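Local coordinates for protein SAG family member (Sag19) (Eimeria tenella, PDB 6ZZB) that is a major surface antigen of the parasite whose precise function is unknown, with a fold related to the CAP protein superfamily, at residues Glu48-Cys53 with Leu72-Asp77; Asp77-Glu82 with Ser188-Cys193; Lys154-Glu159 with Asn169-Asn174; Gly163-Glu168 with Val180-Ser185. All blocks are in the same frame, centred on the assembly; numbering follows the deposited sequence.

Contact 1 of 4, residues Glu48-Cys53 with Leu72-Asp77; sequences EKTEDC and LAKAED
Lys74 lays the aliphatic part of its side chain over the methyl group of Thr50, with Thr50 CG2 3.9 Å from Lys74 CG and the two side chains crossing at about a right angle. With CG anti to the backbone N (chi1 173°) and every later torsion extended, the lysine runs straight past the threonine to two carboxyl groups. Lys74 NZ donates to Glu51 OE2 at 2.8 Å, using the syn lone pair of that oxygen, and to Glu48 OE2 at 3.0 Å, nearly in line with the C-O bond. Both glutamates bend at chi2 to reach it. One ammonium thus joins two acid side chains in a salt-bridge network. Apart from the charged group, a water links the segments: it lies 3.0 Å from Thr50 OG1 and donates to Ala75 O at 2.8 Å. Thr50 OG1 is also bonded to the backbone N of Cys193, so the buried hydroxyl ties the first turn of its helix to the sheet. Lys49 occupies the N-cap position of helix 50-61, and Cys53 in the same helix is disulfide-bonded to Cys138 at the start of helix 138-155. Strands 46-48 (antiparallel) and 73-74 (parallel) pair one after the other with the same edge of strand 190-196, strand 203-211 lying along its other edge.

Contact 2 of 4, residues Asp77-Glu82 with Ser188-Cys193; sequences DTEVTE and SKKVSC
The first turns of helix 77-86 pass beside strand 190-196, their backbones closest at Val80 and Ser192, whose CA atoms are 7.4 Å apart. There the contact is apolar and buried: Val80 CG2 rests on Ser192 CB at 3.6 Å. Ser192 turns its OG anti to the backbone N (chi1 180°), and a water bridges this hydroxyl to the start of the helix, donating to Asp77 OD1 at 2.8 Å and lying at the same distance from Ser192 OG. Farther along the strand, Glu79 and Lys190 stretch out their chains and cross at about a right angle. Lys190 NZ donates to the syn lone pair of Glu79 OE2 in a salt bridge of 2.6 Å, while a second water accepts from Lys190 NZ at 3.2 Å. The other carboxylate oxygen, Glu79 OE1, takes a hydrogen bond from the backbone N of Glu76. Lys190 also belongs to a classic beta bulge, in which it and Lys189 both face Ile211 of strand 203-211. With one oxygen held by the backbone and the other by the lysine, the carboxylate is fixed in its rotation, and the paired charges would probably stabilise its ionised form beside the buried Val80-Ser192 packing.

Contact 3 of 4, residues Lys154-Glu159 with Asn169-Asn174; sequences KQSNFE and NAPFNN. With SO4 (sulfate ion), chain B.
Ser156 OG is gripped from two directions: it donates to O1 of a sulfate ion at 2.5 Å and accepts from the backbone N of Phe158 at 2.9 Å (N-H...O angle 166°). Both bonds belong to one of two modelled serine conformers, and the very short sulfate distance is uncertain. The sulfate, probably from the crystallisation liquor, is also held by Asn157, whose backbone N meets sulfate O4 at 2.8 Å, almost straight, the side-chain amide adding a weak bond. Across the contact Ser156 OG rests against Pro171 CB at 3.6 Å. The bond from Phe158 N closes an ST turn after helix 138-155, while the facing segment, with a cis peptide before Pro171, forms a type I beta turn from Pro171 to Asn174, N-cap of helix 175-183. CG of Phe158, anti to the backbone N (chi1 178°), directs the ring toward Phe172, whose edge it receives in an offset edge-to-face pair, planes at 83° and centroids 5.6 Å apart. Phe158 CE1 and Phe172 CE2 are 3.8 Å apart. Pro171 CG sits 3.8 Å above the centre of one Phe172 face and touches Phe158 CB at 4.1 Å. Tyr226 of helix 223-231 also meets Phe158 edge-to-face.

Contact 4 of 4, residues Gly163-Glu168 with Val180-Ser185; sequences GTYDVE and VAFLLS
Tyr165 and Phe182 meet nearly perpendicular, planes at 81°, with the edge of the phenylalanine directed at the face of the tyrosine in an offset edge-to-face pair whose centroids are 5.6 Å apart. The offset brings the phenylalanine to the hydroxyl end of its partner: Phe182 CE2 is 3.5 Å from Tyr165 OH and 3.9 Å from Tyr165 CZ. Relative to the Phe182 ring, Tyr165 OH lies at the edge, close to the plane. The phenolic oxygen finds its polar partner in Ser178 OG, one turn earlier in the helix that carries Phe182, so the ring is fastened at its tip as well as packed along its side. CG of Tyr165 stands anti to the backbone N (chi1 179°), sending the ring from the loop toward helix 175-183. This loop follows helix 138-155 and folds back on the helix it precedes; within it, Asp166 OD1 accepts from Glu168 N at 3.0 Å in an Asx turn, the N-H arriving from above the carboxylate plane. Nearer the tyrosine backbone, the methyl of Ala181 approaches the ring more loosely, Ala181 CB being 4.3 Å from Tyr165 CD1. Phe172 also meets the Tyr165 ring, with the planes inclined at about 40°.

The four contacts form two pairs; contact 1 lies across the chain's centre from contacts 3 and 4, and contact 2 from contact 3. Contacts 1 and 2, with centres 8 Å apart, share Asp77 and converge on strand 190-196, which accompanies strand 73-74 in the mixed sheet. Contacts 3 and 4, 9 Å apart, interleave along the chain and order the long connection between helices 138-155 and 175-183. The centres of contacts 1 and 3 are 28 Å apart. Contact 1 closes first in sequence; contact 2 then spans both later contacts, joining residues over a hundred positions apart. The pairs meet where Ser188 OG reaches Phe182 O, a probable hydrogen bond joining the end of helix 175-183 to the turn that leads into strand 190-196.

Contact 1 of 4, residues Glu48-Cys53 with Leu72-Asp77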
loop_
_atom_site.group_PDB
_atom_site.type_symbol
_atom_site.label_atom_id
_atom_site.label_comp_id
_atom_site.label_asym_id
_atom_site.label_seq_id
_atom_site.Cartn_x
_atom_site.Cartn_y
_atom_site.Cartn_z
ATOM N N GLU A 48 -4.889 -8.136 -11.202
ATOM C CA GLU A 48 -3.563 -8.260 -10.570
ATOM C C GLU A 48 -2.607 -7.294 -11.272
ATOM O O GLU A 48 -2.673 -7.118 -12.487
ATOM C CB GLU A 48 -3.180 -9.733 -10.719
ATOM C CG GLU A 48 -1.856 -10.118 -10.143
ATOM C CD GLU A 48 -0.738 -10.248 -11.160
ATOM O OE1 GLU A 48 -0.796 -9.559 -12.194
ATOM O OE2 GLU A 48 0.160 -11.080 -10.920
ATOM N N LYS A 49 -1.777 -6.612 -10.491
ATOM C CA LYS A 49 -0.878 -5.560 -10.981
ATOM C C LYS A 49 0.554 -5.763 -10.495
ATOM O O LYS A 49 1.379 -4.859 -10.679
ATOM C CB LYS A 49 -1.370 -4.184 -10.535
ATOM C CG LYS A 49 -2.714 -3.747 -11.067
ATOM C CD LYS A 49 -2.774 -3.688 -12.563
ATOM C CE LYS A 49 -3.976 -2.893 -13.067
ATOM N NZ LYS A 49 -4.079 -2.945 -14.545
ATOM N N THR A 50 0.915 -6.905 -9.927
ATOM C CA THR A 50 2.237 -7.070 -9.319
ATOM C C THR A 50 3.320 -6.880 -10.369
ATOM O O THR A 50 4.285 -6.145 -10.134
ATOM C CB THR A 50 2.386 -8.414 -8.633
ATOM O OG1 THR A 50 1.256 -8.556 -7.745
ATOM C CG2 THR A 50 3.714 -8.532 -7.926
ATOM N N GLU A 51 3.179 -7.496 -11.533
ATOM C CA GLU A 51 4.229 -7.334 -12.569
ATOM C C GLU A 51 4.279 -5.892 -13.084
ATOM O O GLU A 51 5.323 -5.496 -13.620
ATOM C CB GLU A 51 3.977 -8.291 -13.734
ATOM C CG GLU A 51 4.179 -9.747 -13.395
ATOM C CD GLU A 51 3.032 -10.455 -12.718
ATOM O OE1 GLU A 51 1.937 -9.863 -12.617
ATOM O OE2 GLU A 51 3.243 -11.589 -12.280
ATOM N N ASP A 52 3.185 -5.155 -13.048
ATOM C CA ASP A 52 3.169 -3.756 -13.509
ATOM C C ASP A 52 3.854 -2.849 -12.490
ATOM O O ASP A 52 4.243 -1.724 -12.891
ATOM C CB ASP A 52 1.744 -3.283 -13.758
ATOM C CG ASP A 52 1.709 -2.101 -14.699
ATOM O OD1 ASP A 52 2.342 -2.196 -15.778
ATOM O OD2 ASP A 52 1.144 -1.049 -14.320
ATOM N N CYS A 53 3.930 -3.249 -11.237
ATOM C CA CYS A 53 4.376 -2.371 -10.123
ATOM C C CYS A 53 5.753 -2.764 -9.590
ATOM O O CYS A 53 6.376 -1.934 -8.901
ATOM C CB CYS A 53 3.365 -2.436 -8.987
ATOM S SG CYS A 53 1.716 -1.815 -9.403
ATOM N N LEU A 72 12.113 -6.996 -3.591
ATOM C CA LEU A 72 10.911 -7.803 -3.314
ATOM C C LEU A 72 10.621 -8.721 -4.494
ATOM O O LEU A 72 10.857 -8.341 -5.641
ATOM C CB LEU A 72 9.720 -6.872 -3.106
ATOM C CG LEU A 72 9.900 -5.784 -2.047
ATOM C CD1 LEU A 72 8.580 -5.028 -1.897
ATOM C CD2 LEU A 72 10.300 -6.386 -0.728
ATOM N N ALA A 73 10.070 -9.860 -4.140
ATOM C CA ALA A 73 9.521 -10.823 -5.111
ATOM C C ALA A 73 8.004 -10.729 -5.105
ATOM O O ALA A 73 7.412 -10.177 -4.163
ATOM C CB ALA A 73 9.956 -12.213 -4.765
ATOM N N LYS A 74 7.381 -11.313 -6.095
ATOM C CA LYS A 74 5.915 -11.463 -6.126
ATOM C C LYS A 74 5.455 -12.361 -4.987
ATOM O O LYS A 74 6.015 -13.470 -4.766
ATOM C CB LYS A 74 5.494 -12.050 -7.460
ATOM C CG LYS A 74 4.033 -12.423 -7.563
ATOM C CD LYS A 74 3.691 -12.743 -8.997
ATOM C CE LYS A 74 2.223 -13.016 -9.188
ATOM N NZ LYS A 74 1.992 -13.447 -10.589
ATOM N N ALA A 75 4.420 -11.950 -4.273
ATOM C CA ALA A 75 3.675 -12.800 -3.331
ATOM C C ALA A 75 2.505 -13.410 -4.095
ATOM O O ALA A 75 1.810 -12.697 -4.834
ATOM C CB ALA A 75 3.182 -12.000 -2.143
ATOM N N GLU A 76 2.281 -14.704 -3.925
ATOM C CA GLU A 76 1.116 -15.368 -4.528
ATOM C C GLU A 76 -0.087 -15.204 -3.608
ATOM O O GLU A 76 0.048 -14.915 -2.430
ATOM C CB GLU A 76 1.406 -16.846 -4.798
ATOM C CG GLU A 76 2.626 -17.050 -5.659
ATOM C CD GLU A 76 2.446 -16.620 -7.106
ATOM O OE1 GLU A 76 1.283 -16.439 -7.555
ATOM O OE2 GLU A 76 3.468 -16.448 -7.790
ATOM N N ASP A 77 -1.267 -15.370 -4.180
ATOM C CA ASP A 77 -2.522 -15.252 -3.423
ATOM C C ASP A 77 -2.480 -16.087 -2.148
ATOM O O ASP A 77 -2.901 -15.592 -1.127
ATOM C CB ASP A 77 -3.740 -15.633 -4.255
ATOM C CG ASP A 77 -4.114 -14.626 -5.313
ATOM O OD1 ASP A 77 -3.689 -13.489 -5.203
ATOM O OD2 ASP A 77 -4.892 -14.970 -6.217
HETATM O O HOH W 1 0.454 -11.255 -6.770
#

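Contact 2 of 4, residues Asp77-Glu82 with Ser188-Cys193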
loop_
_atom_site.group_PDB
_atom_site.type_symbol
_atom_site.label_atom_id
_atom_site.label_comp_id
_atom_site.label_asym_id
_atom_site.label_seq_id
_atom_site.Cartn_x
_atom_site.Cartn_y
_atom_site.Cartn_z
ATOM N N ASP A 77 -1.267 -15.370 -4.180
ATOM C CA ASP A 77 -2.522 -15.252 -3.423
ATOM C C ASP A 77 -2.480 -16.087 -2.148
ATOM O O ASP A 77 -2.901 -15.592 -1.127
ATOM C CB ASP A 77 -3.740 -15.633 -4.255
ATOM C CG ASP A 77 -4.114 -14.626 -5.313
ATOM O OD1 ASP A 77 -3.689 -13.489 -5.203
ATOM O OD2 ASP A 77 -4.892 -14.970 -6.217
ATOM N N THR A 78 -2.020 -17.341 -2.219
ATOM C CA THR A 78 -2.013 -18.225 -1.029
ATOM C C THR A 78 -1.220 -17.571 0.103
ATOM O O THR A 78 -1.596 -17.654 1.250
ATOM C CB THR A 78 -1.398 -19.590 -1.359
ATOM O OG1 THR A 78 -2.095 -20.175 -2.463
ATOM C CG2 THR A 78 -1.494 -20.519 -0.173
ATOM N N GLU A 79 -0.110 -16.949 -0.260
ATOM C CA GLU A 79 0.795 -16.310 0.711
ATOM C C GLU A 79 0.115 -15.101 1.342
ATOM O O GLU A 79 0.216 -14.919 2.539
ATOM C CB GLU A 79 2.084 -15.908 0.013
ATOM C CG GLU A 79 2.912 -17.083 -0.448
ATOM C CD GLU A 79 4.182 -16.613 -1.114
ATOM O OE1 GLU A 79 4.117 -15.962 -2.179
ATOM O OE2 GLU A 79 5.252 -16.970 -0.609
ATOM N N VAL A 80 -0.565 -14.311 0.510
ATOM C CA VAL A 80 -1.290 -13.136 1.042
ATOM C C VAL A 80 -2.377 -13.602 2.008
ATOM O O VAL A 80 -2.485 -13.071 3.108
ATOM C CB VAL A 80 -1.869 -12.308 -0.113
ATOM C CG1 VAL A 80 -2.779 -11.219 0.411
ATOM C CG2 VAL A 80 -0.755 -11.740 -0.969
ATOM N N THR A 81 -3.157 -14.621 1.622
ATOM C CA THR A 81 -4.243 -15.107 2.499
ATOM C C THR A 81 -3.669 -15.575 3.831
ATOM O O THR A 81 -4.194 -15.285 4.896
ATOM C CB THR A 81 -5.021 -16.221 1.813
ATOM O OG1 THR A 81 -5.634 -15.697 0.624
ATOM C CG2 THR A 81 -6.038 -16.832 2.753
ATOM N N GLU A 82 -2.565 -16.325 3.789
ATOM C CA GLU A 82 -1.997 -16.877 5.037
ATOM C C GLU A 82 -1.355 -15.785 5.907
ATOM O O GLU A 82 -1.482 -15.805 7.139
ATOM C CB GLU A 82 -0.972 -17.945 4.628
ATOM C CG GLU A 82 -0.674 -18.933 5.706
ATOM C CD GLU A 82 -1.897 -19.746 6.135
ATOM O OE1 GLU A 82 -2.041 -19.898 7.268
ATOM O OE2 GLU A 82 -2.731 -20.148 5.289
ATOM N N SER A 188 9.423 -5.940 4.580
ATOM C CA SER A 188 8.849 -6.292 3.245
ATOM C C SER A 188 9.844 -7.224 2.517
ATOM O O SER A 188 11.012 -6.825 2.306
ATOM C CB SER A 188 8.503 -5.047 2.434
ATOM O OG SER A 188 7.476 -4.269 3.093
ATOM N N LYS A 189 9.427 -8.444 2.149
ATOM C CA LYS A 189 10.188 -9.399 1.296
ATOM C C LYS A 189 9.437 -9.725 -0.018
ATOM O O LYS A 189 10.045 -10.014 -1.067
ATOM C CB LYS A 189 10.443 -10.681 2.086
ATOM C CG LYS A 189 11.174 -10.497 3.418
ATOM C CD LYS A 189 10.851 -11.581 4.433
ATOM C CE LYS A 189 11.134 -11.178 5.869
ATOM N NZ LYS A 189 10.029 -10.362 6.437
ATOM N N LYS A 190 8.099 -9.678 0.034
ATOM C CA LYS A 190 7.265 -10.001 -1.142
ATOM C C LYS A 190 6.112 -9.010 -1.196
ATOM O O LYS A 190 5.775 -8.448 -0.133
ATOM C CB LYS A 190 6.706 -11.424 -1.043
ATOM C CG LYS A 190 7.746 -12.492 -0.732
ATOM C CD LYS A 190 7.189 -13.874 -0.857
ATOM C CE LYS A 190 8.156 -14.919 -0.354
ATOM N NZ LYS A 190 7.747 -16.249 -0.824
ATOM N N VAL A 191 5.531 -8.873 -2.369
ATOM C CA VAL A 191 4.390 -7.946 -2.562
ATOM C C VAL A 191 3.422 -8.509 -3.586
ATOM O O VAL A 191 3.833 -9.145 -4.547
ATOM C CB VAL A 191 4.900 -6.543 -2.915
ATOM C CG1 VAL A 191 5.614 -6.509 -4.256
ATOM C CG2 VAL A 191 3.785 -5.495 -2.886
ATOM N N SER A 192 2.134 -8.297 -3.342
ATOM C CA SER A 192 1.062 -8.571 -4.309
ATOM C C SER A 192 0.238 -7.305 -4.499
ATOM O O SER A 192 -0.291 -6.808 -3.498
ATOM C CB SER A 192 0.205 -9.698 -3.829
ATOM O OG SER A 192 -0.839 -9.946 -4.771
ATOM N N CYS A 193 0.133 -6.824 -5.721
ATOM C CA CYS A 193 -0.608 -5.587 -6.021
ATOM C C CYS A 193 -1.817 -5.904 -6.887
ATOM O O CYS A 193 -1.769 -6.807 -7.729
ATOM C CB CYS A 193 0.256 -4.602 -6.782
ATOM S SG CYS A 193 1.707 -3.988 -5.869
HETATM O O HOH W 2 -3.038 -11.261 -3.639
HETATM O O HOH W 3 6.193 -16.245 -3.604
#

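Contact 3 of 4, residues Lys154-Glu159 with Asn169-Asn174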
loop_
_atom_site.group_PDB
_atom_site.type_symbol
_atom_site.label_atom_id
_atom_site.label_comp_id
_atom_site.label_asym_id
_atom_site.label_seq_id
_atom_site.Cartn_x
_atom_site.Cartn_y
_atom_site.Cartn_z
ATOM N N LYS A 154 9.751 13.770 6.066
ATOM C CA LYS A 154 10.840 14.761 6.277
ATOM C C LYS A 154 10.288 15.981 7.027
ATOM O O LYS A 154 11.074 16.608 7.829
ATOM C CB LYS A 154 11.429 15.156 4.937
ATOM C CG LYS A 154 12.341 14.106 4.324
ATOM C CD LYS A 154 12.794 14.490 2.935
ATOM C CE LYS A 154 13.740 13.476 2.349
ATOM N NZ LYS A 154 14.103 13.864 0.965
ATOM N N GLN A 155 9.052 16.354 6.781
ATOM C CA GLN A 155 8.401 17.528 7.389
ATOM C C GLN A 155 7.954 17.211 8.808
ATOM O O GLN A 155 7.571 18.138 9.536
ATOM C CB GLN A 155 7.226 17.933 6.517
ATOM C CG GLN A 155 7.711 18.540 5.218
ATOM C CD GLN A 155 6.733 18.399 4.077
ATOM O OE1 GLN A 155 5.580 18.042 4.282
ATOM N NE2 GLN A 155 7.189 18.761 2.883
ATOM N N SER A 156 7.915 15.935 9.163
ATOM C CA SER A 156 7.425 15.416 10.465
ATOM C C SER A 156 8.541 15.445 11.506
ATOM O O SER A 156 9.686 15.257 11.151
ATOM C CB SER A 156 6.893 13.997 10.299
ATOM O OG SER A 156 6.592 13.393 11.566
ATOM N N ASN A 157 8.152 15.571 12.769
ATOM C CA ASN A 157 9.101 15.381 13.892
ATOM C C ASN A 157 9.401 13.896 14.132
ATOM O O ASN A 157 10.186 13.598 15.030
ATOM C CB ASN A 157 8.583 16.044 15.162
ATOM C CG ASN A 157 8.669 17.545 15.036
ATOM O OD1 ASN A 157 9.777 18.048 14.888
ATOM N ND2 ASN A 157 7.529 18.210 15.043
ATOM N N PHE A 158 8.868 12.994 13.314
ATOM C CA PHE A 158 9.316 11.587 13.284
ATOM C C PHE A 158 10.837 11.522 13.353
ATOM O O PHE A 158 11.543 12.169 12.554
ATOM C CB PHE A 158 8.821 10.910 12.007
ATOM C CG PHE A 158 9.281 9.486 11.873
ATOM C CD1 PHE A 158 8.546 8.445 12.416
ATOM C CD2 PHE A 158 10.439 9.200 11.191
ATOM C CE1 PHE A 158 8.996 7.136 12.296
ATOM C CE2 PHE A 158 10.898 7.895 11.091
ATOM C CZ PHE A 158 10.167 6.873 11.642
ATOM N N GLU A 159 11.340 10.704 14.279
ATOM C CA GLU A 159 12.759 10.301 14.392
ATOM C C GLU A 159 12.785 8.784 14.302
ATOM O O GLU A 159 11.970 8.136 14.951
ATOM C CB GLU A 159 13.369 10.670 15.754
ATOM C CG GLU A 159 13.656 12.133 15.972
ATOM C CD GLU A 159 14.532 12.318 17.207
ATOM O OE1 GLU A 159 13.994 12.730 18.247
ATOM O OE2 GLU A 159 15.743 11.995 17.140
ATOM N N ASN A 169 -2.189 8.082 13.833
ATOM C CA ASN A 169 -1.485 9.283 14.361
ATOM C C ASN A 169 -0.469 9.795 13.347
ATOM O O ASN A 169 -0.042 9.033 12.474
ATOM C CB ASN A 169 -0.790 8.978 15.688
ATOM C CG ASN A 169 -1.783 8.700 16.795
ATOM O OD1 ASN A 169 -2.875 9.267 16.819
ATOM N ND2 ASN A 169 -1.403 7.842 17.724
ATOM N N ALA A 170 -0.040 11.046 13.473
ATOM C CA ALA A 170 1.028 11.595 12.619
ATOM C C ALA A 170 2.320 10.831 12.871
ATOM O O ALA A 170 2.620 10.416 14.004
ATOM C CB ALA A 170 1.191 13.073 12.879
ATOM N N PRO A 171 3.159 10.588 11.849
ATOM C CA PRO A 171 2.895 11.002 10.467
ATOM C C PRO A 171 2.182 9.957 9.593
ATOM O O PRO A 171 1.878 10.293 8.449
ATOM C CB PRO A 171 4.304 11.143 9.915
ATOM C CG PRO A 171 5.090 10.063 10.614
ATOM C CD PRO A 171 4.492 9.998 12.005
ATOM N N PHE A 172 1.909 8.757 10.117
ATOM C CA PHE A 172 1.458 7.615 9.273
ATOM C C PHE A 172 -0.050 7.615 9.079
ATOM O O PHE A 172 -0.548 6.758 8.332
ATOM C CB PHE A 172 2.014 6.313 9.824
ATOM C CG PHE A 172 3.511 6.252 9.736
ATOM C CD1 PHE A 172 4.142 6.294 8.515
ATOM C CD2 PHE A 172 4.298 6.226 10.886
ATOM C CE1 PHE A 172 5.523 6.302 8.415
ATOM C CE2 PHE A 172 5.679 6.246 10.783
ATOM C CZ PHE A 172 6.294 6.258 9.555
ATOM N N ASN A 173 -0.773 8.587 9.634
ATOM C CA ASN A 173 -2.173 8.868 9.266
ATOM C C ASN A 173 -2.233 9.600 7.923
ATOM O O ASN A 173 -3.345 9.753 7.396
ATOM C CB ASN A 173 -2.894 9.665 10.363
ATOM C CG ASN A 173 -2.320 11.042 10.586
ATOM O OD1 ASN A 173 -1.214 11.362 10.177
ATOM N ND2 ASN A 173 -3.038 11.848 11.364
ATOM N N ASN A 174 -1.108 10.005 7.371
ATOM C CA ASN A 174 -1.013 10.456 5.966
ATOM C C ASN A 174 -0.810 9.208 5.104
ATOM O O ASN A 174 0.154 8.465 5.336
ATOM C CB ASN A 174 0.109 11.488 5.822
ATOM C CG ASN A 174 0.356 11.921 4.407
ATOM O OD1 ASN A 174 0.854 11.143 3.598
ATOM N ND2 ASN A 174 0.026 13.174 4.085
HETATM S S SO4 B . 4.394 15.554 13.478
HETATM O O1 SO4 B . 4.608 14.268 12.847
HETATM O O2 SO4 B . 4.046 15.349 14.856
HETATM O O3 SO4 B . 3.294 16.218 12.817
HETATM O O4 SO4 B . 5.577 16.377 13.379
#

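Contact 4 of 4, residues Gly163-Glu168 with Val180-Ser185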
loop_
_atom_site.group_PDB
_atom_site.type_symbol
_atom_site.label_atom_id
_atom_site.label_comp_id
_atom_site.label_asym_id
_atom_site.label_seq_id
_atom_site.Cartn_x
_atom_site.Cartn_y
_atom_site.Cartn_z
ATOM N N GLY A 163 10.258 6.724 16.536
ATOM C CA GLY A 163 9.019 6.736 15.742
ATOM C C GLY A 163 8.551 5.315 15.451
ATOM O O GLY A 163 9.364 4.483 15.005
ATOM N N THR A 164 7.288 5.061 15.697
ATOM C CA THR A 164 6.655 3.754 15.415
ATOM C C THR A 164 5.534 3.971 14.414
ATOM O O THR A 164 5.050 5.093 14.252
ATOM C CB THR A 164 6.175 3.042 16.685
ATOM O OG1 THR A 164 5.074 3.753 17.242
ATOM C CG2 THR A 164 7.278 2.897 17.711
ATOM N N TYR A 165 5.105 2.873 13.825
ATOM C CA TYR A 165 4.060 2.912 12.788
ATOM C C TYR A 165 2.724 2.939 13.497
ATOM O O TYR A 165 2.419 1.966 14.215
ATOM C CB TYR A 165 4.181 1.718 11.844
ATOM C CG TYR A 165 3.098 1.753 10.794
ATOM C CD1 TYR A 165 3.183 2.603 9.704
ATOM C CD2 TYR A 165 1.937 1.013 10.947
ATOM C CE1 TYR A 165 2.170 2.667 8.751
ATOM C CE2 TYR A 165 0.904 1.086 10.020
ATOM C CZ TYR A 165 1.018 1.940 8.933
ATOM O OH TYR A 165 0.006 1.983 7.998
ATOM N N ASP A 166 1.936 3.990 13.331
ATOM C CA ASP A 166 0.566 4.047 13.864
ATOM C C ASP A 166 -0.278 4.776 12.833
ATOM O O ASP A 166 -0.161 6.011 12.692
ATOM C CB ASP A 166 0.567 4.723 15.230
ATOM C CG ASP A 166 -0.804 4.893 15.843
ATOM O OD1 ASP A 166 -1.820 4.453 15.230
ATOM O OD2 ASP A 166 -0.850 5.469 16.944
ATOM N N VAL A 167 -1.140 4.033 12.169
ATOM C CA VAL A 167 -1.928 4.572 11.029
ATOM C C VAL A 167 -2.938 5.619 11.525
ATOM O O VAL A 167 -3.486 6.328 10.677
ATOM C CB VAL A 167 -2.566 3.402 10.249
ATOM C CG1 VAL A 167 -3.698 2.740 11.034
ATOM C CG2 VAL A 167 -3.000 3.811 8.848
ATOM N N GLU A 168 -3.190 5.742 12.836
ATOM C CA GLU A 168 -4.190 6.691 13.389
ATOM C C GLU A 168 -3.514 7.965 13.907
ATOM O O GLU A 168 -4.244 8.868 14.350
ATOM C CB GLU A 168 -5.004 6.020 14.500
ATOM C CG GLU A 168 -5.673 4.715 14.087
ATOM C CD GLU A 168 -7.019 4.803 13.381
ATOM O OE1 GLU A 168 -7.598 5.909 13.329
ATOM O OE2 GLU A 168 -7.505 3.744 12.892
ATOM N N VAL A 180 4.936 4.929 1.975
ATOM C CA VAL A 180 6.411 4.895 1.924
ATOM C C VAL A 180 6.950 3.946 2.995
ATOM O O VAL A 180 7.945 3.260 2.716
ATOM C CB VAL A 180 6.977 6.314 2.112
ATOM C CG1 VAL A 180 8.458 6.305 2.417
ATOM C CG2 VAL A 180 6.646 7.126 0.900
ATOM N N ALA A 181 6.349 3.905 4.166
ATOM C CA ALA A 181 6.794 2.963 5.218
ATOM C C ALA A 181 6.715 1.532 4.698
ATOM O O ALA A 181 7.669 0.795 4.883
ATOM C CB ALA A 181 5.994 3.188 6.466
ATOM N N PHE A 182 5.647 1.183 3.990
ATOM C CA PHE A 182 5.538 -0.199 3.458
ATOM C C PHE A 182 6.537 -0.389 2.331
ATOM O O PHE A 182 7.215 -1.423 2.271
ATOM C CB PHE A 182 4.127 -0.488 2.955
ATOM C CG PHE A 182 3.156 -0.786 4.042
ATOM C CD1 PHE A 182 3.004 -2.086 4.502
ATOM C CD2 PHE A 182 2.414 0.219 4.632
ATOM C CE1 PHE A 182 2.103 -2.370 5.506
ATOM C CE2 PHE A 182 1.528 -0.067 5.658
ATOM C CZ PHE A 182 1.401 -1.362 6.123
ATOM N N LEU A 183 6.650 0.572 1.436
ATOM C CA LEU A 183 7.546 0.462 0.271
ATOM C C LEU A 183 8.984 0.233 0.736
ATOM O O LEU A 183 9.722 -0.500 0.055
ATOM C CB LEU A 183 7.500 1.723 -0.588
ATOM C CG LEU A 183 6.257 1.880 -1.449
ATOM C CD1 LEU A 183 6.115 3.302 -1.942
ATOM C CD2 LEU A 183 6.309 0.920 -2.628
ATOM N N LEU A 184 9.388 0.923 1.784
ATOM C CA LEU A 184 10.804 0.941 2.245
ATOM C C LEU A 184 10.991 0.092 3.492
ATOM O O LEU A 184 12.049 0.257 4.172
ATOM C CB LEU A 184 11.214 2.389 2.513
ATOM C CG LEU A 184 11.199 3.287 1.293
ATOM C CD1 LEU A 184 11.761 4.648 1.670
ATOM C CD2 LEU A 184 11.991 2.722 0.135
ATOM N N SER A 185 10.063 -0.783 3.819
ATOM C CA SER A 185 10.147 -1.621 5.039
ATOM C C SER A 185 11.207 -2.723 4.844
ATOM O O SER A 185 11.181 -3.423 3.825
ATOM C CB SER A 185 8.816 -2.225 5.338
ATOM O OG SER A 185 8.915 -3.143 6.418
#